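Local coordinates for uncharacterized protein (Desulfotomaculum acetoxidans, PDB 3U4Y), which is of unknown function but adopts a seven-bladed beta-propeller fold related to that of the lactonase family, at residues L30-Q35 / A311-N316; S84-V89 / N109-S114; V243-F248 / F257-G262. One frame throughout, in Å; residues are numbered along the deposited sequence.

Contact 1 (L30-Q35 / A311-N316)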
loop_
_atom_site.group_PDB
_atom_site.type_symbol
_atom_site.label_atom_id
_atom_site.label_comp_id
_atom_site.label_asym_id
_atom_site.label_seq_id
_atom_site.Cartn_x
_atom_site.Cartn_y
_atom_site.Cartn_z
ATOM N N LEU A 30 -22.047 0.060 -1.835
ATOM C CA LEU A 30 -21.309 1.300 -1.653
ATOM C C LEU A 30 -21.859 2.105 -0.484
ATOM O O LEU A 30 -22.178 3.290 -0.626
ATOM C CB LEU A 30 -21.328 2.132 -2.933
ATOM C CG LEU A 30 -20.557 1.441 -4.046
ATOM C CD1 LEU A 30 -20.347 2.361 -5.247
ATOM C CD2 LEU A 30 -19.244 0.983 -3.471
ATOM N N GLU A 31 -21.972 1.447 0.665
ATOM C CA GLU A 31 -22.409 2.100 1.883
ATOM C C GLU A 31 -21.535 1.603 3.018
ATOM O O GLU A 31 -20.849 0.583 2.880
ATOM C CB GLU A 31 -23.870 1.775 2.159
ATOM C CG GLU A 31 -24.823 2.245 1.070
ATOM C CD GLU A 31 -26.155 1.510 1.102
ATOM O OE1 GLU A 31 -26.402 0.778 2.084
ATOM O OE2 GLU A 31 -26.948 1.656 0.143
ATOM N N ILE A 32 -21.542 2.320 4.136
ATOM C CA ILE A 32 -20.739 1.908 5.287
ATOM C C ILE A 32 -21.213 0.561 5.843
ATOM O O ILE A 32 -22.333 0.129 5.585
ATOM C CB ILE A 32 -20.733 2.966 6.429
ATOM C CG1 ILE A 32 -20.298 4.337 5.917
ATOM C CG2 ILE A 32 -19.845 2.525 7.570
ATOM C CD1 ILE A 32 -21.351 4.972 5.051
ATOM N N LEU A 33 -20.349 -0.090 6.612
ATOM C CA LEU A 33 -20.647 -1.373 7.224
ATOM C C LEU A 33 -20.523 -1.296 8.735
ATOM O O LEU A 33 -21.421 -1.708 9.467
ATOM C CB LEU A 33 -19.642 -2.407 6.742
ATOM C CG LEU A 33 -20.180 -3.567 5.939
ATOM C CD1 LEU A 33 -21.080 -3.019 4.856
ATOM C CD2 LEU A 33 -19.002 -4.308 5.363
ATOM N N ASN A 34 -19.366 -0.812 9.182
ATOM C CA ASN A 34 -19.039 -0.682 10.591
ATOM C C ASN A 34 -18.021 0.446 10.706
ATOM O O ASN A 34 -17.121 0.536 9.883
ATOM C CB ASN A 34 -18.416 -1.972 11.135
ATOM C CG ASN A 34 -19.105 -3.217 10.638
ATOM O OD1 ASN A 34 -20.055 -3.698 11.249
ATOM N ND2 ASN A 34 -18.607 -3.769 9.529
ATOM N N GLN A 35 -18.152 1.301 11.718
ATOM C CA GLN A 35 -17.166 2.352 11.934
ATOM C C GLN A 35 -16.553 2.296 13.321
ATOM O O GLN A 35 -17.194 2.622 14.325
ATOM C CB GLN A 35 -17.772 3.728 11.695
ATOM C CG GLN A 35 -17.938 4.083 10.246
ATOM C CD GLN A 35 -18.429 5.495 10.063
ATOM O OE1 GLN A 35 -19.231 5.988 10.850
ATOM N NE2 GLN A 35 -17.939 6.166 9.026
ATOM N N ALA A 311 -21.393 6.831 1.141
ATOM C CA ALA A 311 -22.040 7.788 2.018
ATOM C C ALA A 311 -21.239 8.122 3.266
ATOM O O ALA A 311 -20.825 7.243 4.016
ATOM C CB ALA A 311 -23.369 7.231 2.428
ATOM N N GLY A 312 -21.036 9.404 3.503
ATOM C CA GLY A 312 -20.456 9.846 4.759
ATOM C C GLY A 312 -19.163 9.204 5.239
ATOM O O GLY A 312 -19.021 8.926 6.429
ATOM N N ILE A 313 -18.213 8.972 4.334
ATOM C CA ILE A 313 -16.849 8.626 4.737
ATOM C C ILE A 313 -15.940 9.765 4.320
ATOM O O ILE A 313 -15.909 10.135 3.148
ATOM C CB ILE A 313 -16.310 7.348 4.058
ATOM C CG1 ILE A 313 -17.059 6.096 4.516
ATOM C CG2 ILE A 313 -14.844 7.168 4.377
ATOM C CD1 ILE A 313 -16.423 4.814 4.014
ATOM N N GLU A 314 -15.200 10.321 5.270
ATOM C CA GLU A 314 -14.264 11.390 4.971
ATOM C C GLU A 314 -12.882 10.777 4.765
ATOM O O GLU A 314 -12.076 10.662 5.684
ATOM C CB GLU A 314 -14.288 12.424 6.091
ATOM C CG GLU A 314 -15.699 12.952 6.381
ATOM C CD GLU A 314 -15.758 13.936 7.548
ATOM O OE1 GLU A 314 -16.859 14.468 7.818
ATOM O OE2 GLU A 314 -14.714 14.174 8.195
ATOM N N ALA A 315 -12.622 10.352 3.540
ATOM C CA ALA A 315 -11.439 9.562 3.279
ATOM C C ALA A 315 -10.215 10.333 3.711
ATOM O O ALA A 315 -10.158 11.544 3.547
ATOM C CB ALA A 315 -11.363 9.198 1.805
ATOM N N ASN A 316 -9.239 9.622 4.261
ATOM C CA ASN A 316 -8.026 10.248 4.734
ATOM C C ASN A 316 -7.017 9.196 5.164
ATOM O O ASN A 316 -6.857 8.915 6.330
ATOM C CB ASN A 316 -8.369 11.156 5.903
ATOM C CG ASN A 316 -7.361 12.264 6.111
ATOM O OD1 ASN A 316 -6.257 12.256 5.560
ATOM N ND2 ASN A 316 -7.738 13.228 6.931
#
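The carboxamide of Gln35 is the one flat side-chain group that reaches across, and it meets the other segment only through its nitrogen: NE2 stops 3.9 Å from Gly312 O, too far for a hydrogen bond. The nitrogen is satisfied elsewhere, by Ser23 OG. The direct contact between the two segments is otherwise apolar. Ile32 does most of the touching through its longer branch. CG1 lies beside the backbone N, anti to the carbonyl carbon (chi1 -54°), and this turns it towards the loop. There Ile32 CG1 rests 3.9 Å from Ile313 CG1, the two isoleucines sliding past each other in opposite directions. CD1 of Ile32 lies near Ala311, but its exact placement is doubtful. Between Ala311 and Ile313, Gly312 takes a left-handed backbone conformation, turning the chain so that Ala311 stays at the surface and Ile313 goes inward. There Ile313 is buried, packing on Val14, Ser23 and Glu16. The contact is small and has no hydrogen bonds of its own. Strand 32-37 is the outermost strand of the N-terminal sheet, next to strand 21-26, and the loop passes from strand 306-309 of the neighbouring sheet across this one to strand 319-321 at its far edge.

Contact 2 (S84-V89 / N109-S114)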
loop_
_atom_site.group_PDB
_atom_site.type_symbol
_atom_site.label_atom_id
_atom_site.label_comp_id
_atom_site.label_asym_id
_atom_site.label_seq_id
_atom_site.Cartn_x
_atom_site.Cartn_y
_atom_site.Cartn_z
ATOM N N SER A 84 8.797 2.896 17.599
ATOM C CA SER A 84 8.689 4.209 16.966
ATOM C C SER A 84 7.465 4.286 16.058
ATOM O O SER A 84 6.660 3.358 16.022
ATOM C CB SER A 84 9.952 4.533 16.170
ATOM O OG SER A 84 10.142 3.604 15.114
ATOM N N SER A 85 7.332 5.391 15.324
ATOM C CA SER A 85 6.152 5.625 14.487
ATOM C C SER A 85 5.968 4.615 13.341
ATOM O O SER A 85 6.880 3.856 13.013
ATOM C CB SER A 85 6.207 7.018 13.897
ATOM O OG SER A 85 6.997 7.003 12.720
HETATM N N MSE A 86 4.791 4.642 12.716
HETATM C CA MSE A 86 4.429 3.678 11.684
HETATM C C MSE A 86 3.614 4.300 10.559
HETATM O O MSE A 86 2.826 5.212 10.808
HETATM C CB MSE A 86 3.570 2.581 12.299
HETATM C CG MSE A 86 4.312 1.618 13.170
HETATM SE SE MSE A 86 3.059 0.683 14.314
HETATM C CE MSE A 86 4.296 0.268 15.768
ATOM N N ALA A 87 3.773 3.798 9.330
ATOM C CA ALA A 87 2.918 4.258 8.237
ATOM C C ALA A 87 2.548 3.167 7.217
ATOM O O ALA A 87 1.581 2.454 7.438
ATOM C CB ALA A 87 3.487 5.512 7.563
ATOM N N ASP A 88 3.268 3.032 6.103
ATOM C CA ASP A 88 2.899 1.980 5.149
ATOM C C ASP A 88 3.021 0.630 5.868
ATOM O O ASP A 88 3.859 0.467 6.768
ATOM C CB ASP A 88 3.724 2.033 3.829
ATOM C CG ASP A 88 2.996 1.359 2.621
ATOM O OD1 ASP A 88 1.828 0.923 2.761
ATOM O OD2 ASP A 88 3.587 1.274 1.517
ATOM N N VAL A 89 2.144 -0.310 5.505
ATOM C CA VAL A 89 2.248 -1.692 5.964
ATOM C C VAL A 89 2.045 -2.650 4.840
ATOM O O VAL A 89 1.208 -2.433 3.966
ATOM C CB VAL A 89 1.142 -2.086 6.951
ATOM C CG1 VAL A 89 1.733 -2.433 8.285
ATOM C CG2 VAL A 89 0.078 -1.009 7.038
ATOM N N ASN A 109 12.350 3.488 12.028
ATOM C CA ASN A 109 12.552 2.055 12.088
ATOM C C ASN A 109 11.606 1.267 11.221
ATOM O O ASN A 109 10.488 1.694 10.933
ATOM C CB ASN A 109 12.374 1.551 13.511
ATOM C CG ASN A 109 13.382 2.103 14.443
ATOM O OD1 ASN A 109 14.541 1.703 14.431
ATOM N ND2 ASN A 109 12.948 3.017 15.287
HETATM N N MSE A 110 12.065 0.083 10.842
HETATM C CA MSE A 110 11.198 -0.914 10.257
HETATM C C MSE A 110 10.869 -1.929 11.337
HETATM O O MSE A 110 11.741 -2.347 12.082
HETATM C CB MSE A 110 11.887 -1.587 9.079
HETATM C CG MSE A 110 11.216 -2.866 8.637
HETATM SE SE MSE A 110 12.051 -3.640 7.060
HETATM C CE MSE A 110 11.651 -2.155 5.873
ATOM N N GLN A 111 9.607 -2.329 11.421
ATOM C CA GLN A 111 9.150 -3.173 12.515
ATOM C C GLN A 111 8.257 -4.275 11.996
ATOM O O GLN A 111 7.353 -4.006 11.196
ATOM C CB GLN A 111 8.345 -2.341 13.513
ATOM C CG GLN A 111 9.031 -1.076 14.012
ATOM C CD GLN A 111 8.318 -0.493 15.208
ATOM O OE1 GLN A 111 8.534 -0.930 16.336
ATOM N NE2 GLN A 111 7.440 0.474 14.970
ATOM N N SER A 112 8.509 -5.505 12.457
ATOM C CA SER A 112 7.654 -6.660 12.139
ATOM C C SER A 112 6.827 -7.099 13.336
ATOM O O SER A 112 7.241 -6.946 14.473
ATOM C CB SER A 112 8.477 -7.856 11.668
ATOM O OG SER A 112 9.135 -8.449 12.767
ATOM N N TYR A 113 5.678 -7.698 13.053
ATOM C CA TYR A 113 4.669 -7.981 14.056
ATOM C C TYR A 113 4.038 -9.359 13.821
ATOM O O TYR A 113 3.534 -9.617 12.727
ATOM C CB TYR A 113 3.623 -6.876 13.963
ATOM C CG TYR A 113 2.309 -7.155 14.641
ATOM C CD1 TYR A 113 2.102 -6.817 15.976
ATOM C CD2 TYR A 113 1.262 -7.727 13.943
ATOM C CE1 TYR A 113 0.891 -7.059 16.596
ATOM C CE2 TYR A 113 0.044 -7.975 14.559
ATOM C CZ TYR A 113 -0.138 -7.636 15.883
ATOM O OH TYR A 113 -1.355 -7.886 16.478
ATOM N N SER A 114 4.073 -10.236 14.832
ATOM C CA SER A 114 3.505 -11.594 14.716
ATOM C C SER A 114 1.997 -11.660 14.949
ATOM O O SER A 114 1.528 -11.325 16.024
ATOM C CB SER A 114 4.197 -12.572 15.672
ATOM O OG SER A 114 3.752 -13.910 15.459
#
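Gln111 NE2 donates to Ser84 O at 3.2 Å, a weak, bent bond with an N-H...O angle of 123°. The other end of the carboxamide is also held, OE1 accepting a weak bond from Gln83 N; the two weak bonds to successive residues probably bias how the amide is turned. Gln111 gets there with CG beside its backbone N (chi1 -52°) and the chain extended beyond. Met86, present as selenomethionine, crosses this side chain at about a right angle and lays its terminal methyl against the amide, CE being 4.1 Å from Gln111 CD. The side chain of Ser84 meets the start of the strand, OG lying 3.4 Å from Asn109 CB. An alanine in place of Gln111 would probably leave Ser84 O without this donor and the selenomethionine methyl with nothing from the strand to lie on. Met86 also touches Thr100, Phe120 and, in the preceding sheet, Leu64. All the touching residues are buried. The arrangement is that of a beta-propeller, in which a connector leaves the outer strand of one blade, here 75-81, and passes the beginning of the next blade's third strand, 109-114, on its way to the innermost strand, 89-91.

Contact 3 (V243-F248 / F257-G262)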
loop_
_atom_site.group_PDB
_atom_site.type_symbol
_atom_site.label_atom_id
_atom_site.label_comp_id
_atom_site.label_asym_id
_atom_site.label_seq_id
_atom_site.Cartn_x
_atom_site.Cartn_y
_atom_site.Cartn_z
ATOM N N VAL A 243 -6.103 8.864 -13.308
ATOM C CA VAL A 243 -5.606 7.503 -13.299
ATOM C C VAL A 243 -5.005 7.260 -14.663
ATOM O O VAL A 243 -5.571 7.662 -15.671
ATOM C CB VAL A 243 -6.705 6.488 -13.142
ATOM C CG1 VAL A 243 -6.088 5.095 -12.997
ATOM C CG2 VAL A 243 -7.558 6.846 -11.962
ATOM N N ASP A 244 -3.844 6.628 -14.681
ATOM C CA ASP A 244 -3.212 6.190 -15.911
ATOM C C ASP A 244 -3.244 4.680 -15.951
ATOM O O ASP A 244 -2.938 4.023 -14.962
ATOM C CB ASP A 244 -1.759 6.667 -15.969
ATOM C CG ASP A 244 -1.668 8.152 -16.078
ATOM O OD1 ASP A 244 -2.692 8.762 -16.428
ATOM O OD2 ASP A 244 -0.599 8.720 -15.804
ATOM N N VAL A 245 -3.619 4.113 -17.082
ATOM C CA VAL A 245 -3.473 2.686 -17.194
ATOM C C VAL A 245 -2.392 2.299 -18.206
ATOM O O VAL A 245 -2.302 2.867 -19.292
ATOM C CB VAL A 245 -4.840 1.996 -17.433
ATOM C CG1 VAL A 245 -5.855 3.002 -17.922
ATOM C CG2 VAL A 245 -4.701 0.817 -18.366
ATOM N N PHE A 246 -1.542 1.360 -17.808
ATOM C CA PHE A 246 -0.559 0.789 -18.713
ATOM C C PHE A 246 -0.786 -0.704 -18.872
ATOM O O PHE A 246 -1.398 -1.333 -18.036
ATOM C CB PHE A 246 0.846 0.974 -18.167
ATOM C CG PHE A 246 1.204 2.389 -17.865
ATOM C CD1 PHE A 246 0.504 3.106 -16.899
ATOM C CD2 PHE A 246 2.269 2.992 -18.513
ATOM C CE1 PHE A 246 0.846 4.417 -16.596
ATOM C CE2 PHE A 246 2.619 4.288 -18.219
ATOM C CZ PHE A 246 1.906 5.006 -17.260
ATOM N N ASN A 247 -0.269 -1.263 -19.951
ATOM C CA ASN A 247 -0.185 -2.698 -20.102
ATOM C C ASN A 247 1.224 -3.100 -19.760
ATOM O O ASN A 247 2.150 -2.351 -20.024
ATOM C CB ASN A 247 -0.451 -3.092 -21.543
ATOM C CG ASN A 247 -1.921 -3.127 -21.877
ATOM O OD1 ASN A 247 -2.351 -2.523 -22.864
ATOM N ND2 ASN A 247 -2.702 -3.854 -21.073
ATOM N N PHE A 248 1.401 -4.275 -19.174
ATOM C CA PHE A 248 2.736 -4.747 -18.885
ATOM C C PHE A 248 3.033 -5.975 -19.689
ATOM O O PHE A 248 2.179 -6.808 -19.921
ATOM C CB PHE A 248 2.904 -5.050 -17.411
ATOM C CG PHE A 248 4.326 -5.320 -16.997
ATOM C CD1 PHE A 248 5.337 -4.425 -17.313
ATOM C CD2 PHE A 248 4.642 -6.452 -16.252
ATOM C CE1 PHE A 248 6.637 -4.661 -16.911
ATOM C CE2 PHE A 248 5.938 -6.695 -15.851
ATOM C CZ PHE A 248 6.937 -5.795 -16.177
ATOM N N PHE A 257 1.859 2.584 -22.361
ATOM C CA PHE A 257 0.722 3.437 -22.021
ATOM C C PHE A 257 -0.509 3.046 -22.806
ATOM O O PHE A 257 -0.434 2.751 -23.987
ATOM C CB PHE A 257 1.027 4.917 -22.254
ATOM C CG PHE A 257 -0.053 5.839 -21.768
ATOM C CD1 PHE A 257 -0.296 5.989 -20.411
ATOM C CD2 PHE A 257 -0.837 6.541 -22.665
ATOM C CE1 PHE A 257 -1.311 6.818 -19.967
ATOM C CE2 PHE A 257 -1.850 7.374 -22.224
ATOM C CZ PHE A 257 -2.090 7.512 -20.879
ATOM N N VAL A 258 -1.652 3.044 -22.143
ATOM C CA VAL A 258 -2.895 2.757 -22.826
ATOM C C VAL A 258 -3.767 3.988 -22.855
ATOM O O VAL A 258 -4.097 4.495 -23.924
ATOM C CB VAL A 258 -3.644 1.642 -22.126
ATOM C CG1 VAL A 258 -4.954 1.378 -22.820
ATOM C CG2 VAL A 258 -2.789 0.399 -22.093
ATOM N N LYS A 259 -4.139 4.464 -21.672
ATOM C CA LYS A 259 -4.943 5.669 -21.565
ATOM C C LYS A 259 -5.008 6.191 -20.142
ATOM O O LYS A 259 -4.535 5.558 -19.201
ATOM C CB LYS A 259 -6.357 5.400 -22.048
ATOM C CG LYS A 259 -7.078 4.389 -21.203
ATOM C CD LYS A 259 -8.557 4.703 -21.172
ATOM C CE LYS A 259 -9.345 3.583 -20.534
ATOM N NZ LYS A 259 -9.110 2.292 -21.244
ATOM N N SER A 260 -5.619 7.358 -20.002
ATOM C CA SER A 260 -5.787 7.995 -18.709
ATOM C C SER A 260 -7.182 8.539 -18.611
ATOM O O SER A 260 -7.860 8.714 -19.617
ATOM C CB SER A 260 -4.797 9.134 -18.550
ATOM O OG SER A 260 -4.394 9.626 -19.816
ATOM N N PHE A 261 -7.635 8.767 -17.392
ATOM C CA PHE A 261 -8.908 9.441 -17.187
ATOM C C PHE A 261 -8.793 10.217 -15.899
ATOM O O PHE A 261 -8.048 9.827 -15.006
ATOM C CB PHE A 261 -10.108 8.476 -17.205
ATOM C CG PHE A 261 -10.071 7.403 -16.144
ATOM C CD1 PHE A 261 -10.545 7.652 -14.863
ATOM C CD2 PHE A 261 -9.609 6.128 -16.440
ATOM C CE1 PHE A 261 -10.526 6.658 -13.887
ATOM C CE2 PHE A 261 -9.587 5.132 -15.475
ATOM C CZ PHE A 261 -10.046 5.399 -14.194
ATOM N N GLY A 262 -9.484 11.344 -15.824
ATOM C CA GLY A 262 -9.355 12.209 -14.670
ATOM C C GLY A 262 -10.348 11.865 -13.580
ATOM O O GLY A 262 -11.543 11.705 -13.833
#
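Different first torsions turn the rings of Phe257 and Phe246, which project from the same face of the sheet, edge to face: Phe257 carries its ring anti to the backbone N (chi1 -173°), Phe246 holds its own beside the N (chi1 -56°). The result is a T-shaped pair with centroids 5.5 Å apart and planes 80° to each other, in which the edge of Phe257, led by CD1, is directed at a face of Phe246. The edge of Phe257 also meets Asp244, whose CB lies 4.0 Å from CE1. In the Asp244 carboxylate, OD1 bonds to Thr242 OG1 on the same strand, and OD2 to Asn220 N, outside the hairpin. On the opposite face of the sheet, the ring of Phe261 swings between its backbone N and carbonyl carbon and lies alongside Val243, which makes a CH-pi contact over one ring face, CB being 3.9 Å from the ring centroid. Both residues also touch Leu287 of the next sheet. Val243 and Phe261 form a hydrogen-bonded antiparallel pair, Val243 N giving to Phe261 O at 2.8 Å and Phe261 N returning a bond to Val243 O. Farther along, Val245 N reaches Lys259 O at 2.7 Å, almost perfectly straight. Here the pairing slips by one residue. Val245 O takes Val258 N at 2.9 Å and, weakly, Lys259 N at 3.4 Å, so a single carbonyl serves two successive amides. The extra residue brings Val258 round towards the partner strand, with its CB 4.0 Å from Val245 CG2. This is a classic beta bulge in the hairpin formed by strands 242-249 and 254-262, the two outer strands of a four-stranded propeller blade.

In the fold
From the N terminus, the chain passes 30-35 on the outer strand of its first sheet, but this half of contact 1 waits for its partner until 311-316, after the chain has been round the whole propeller. Contacts 2 and 3 both nest inside that long loop and follow one another in series. Contact 2 closes a short loop within one blade, tying the connector from the preceding blade to the third strand; contact 3 is more local still, a hairpin at the outer edge of a later blade. These two lie on opposite sides of the chain's centre, their own centres about 32 Å apart. Contact 1 belongs to the blade that joins both chain ends, where strand 319-321 completes the N-terminal sheet.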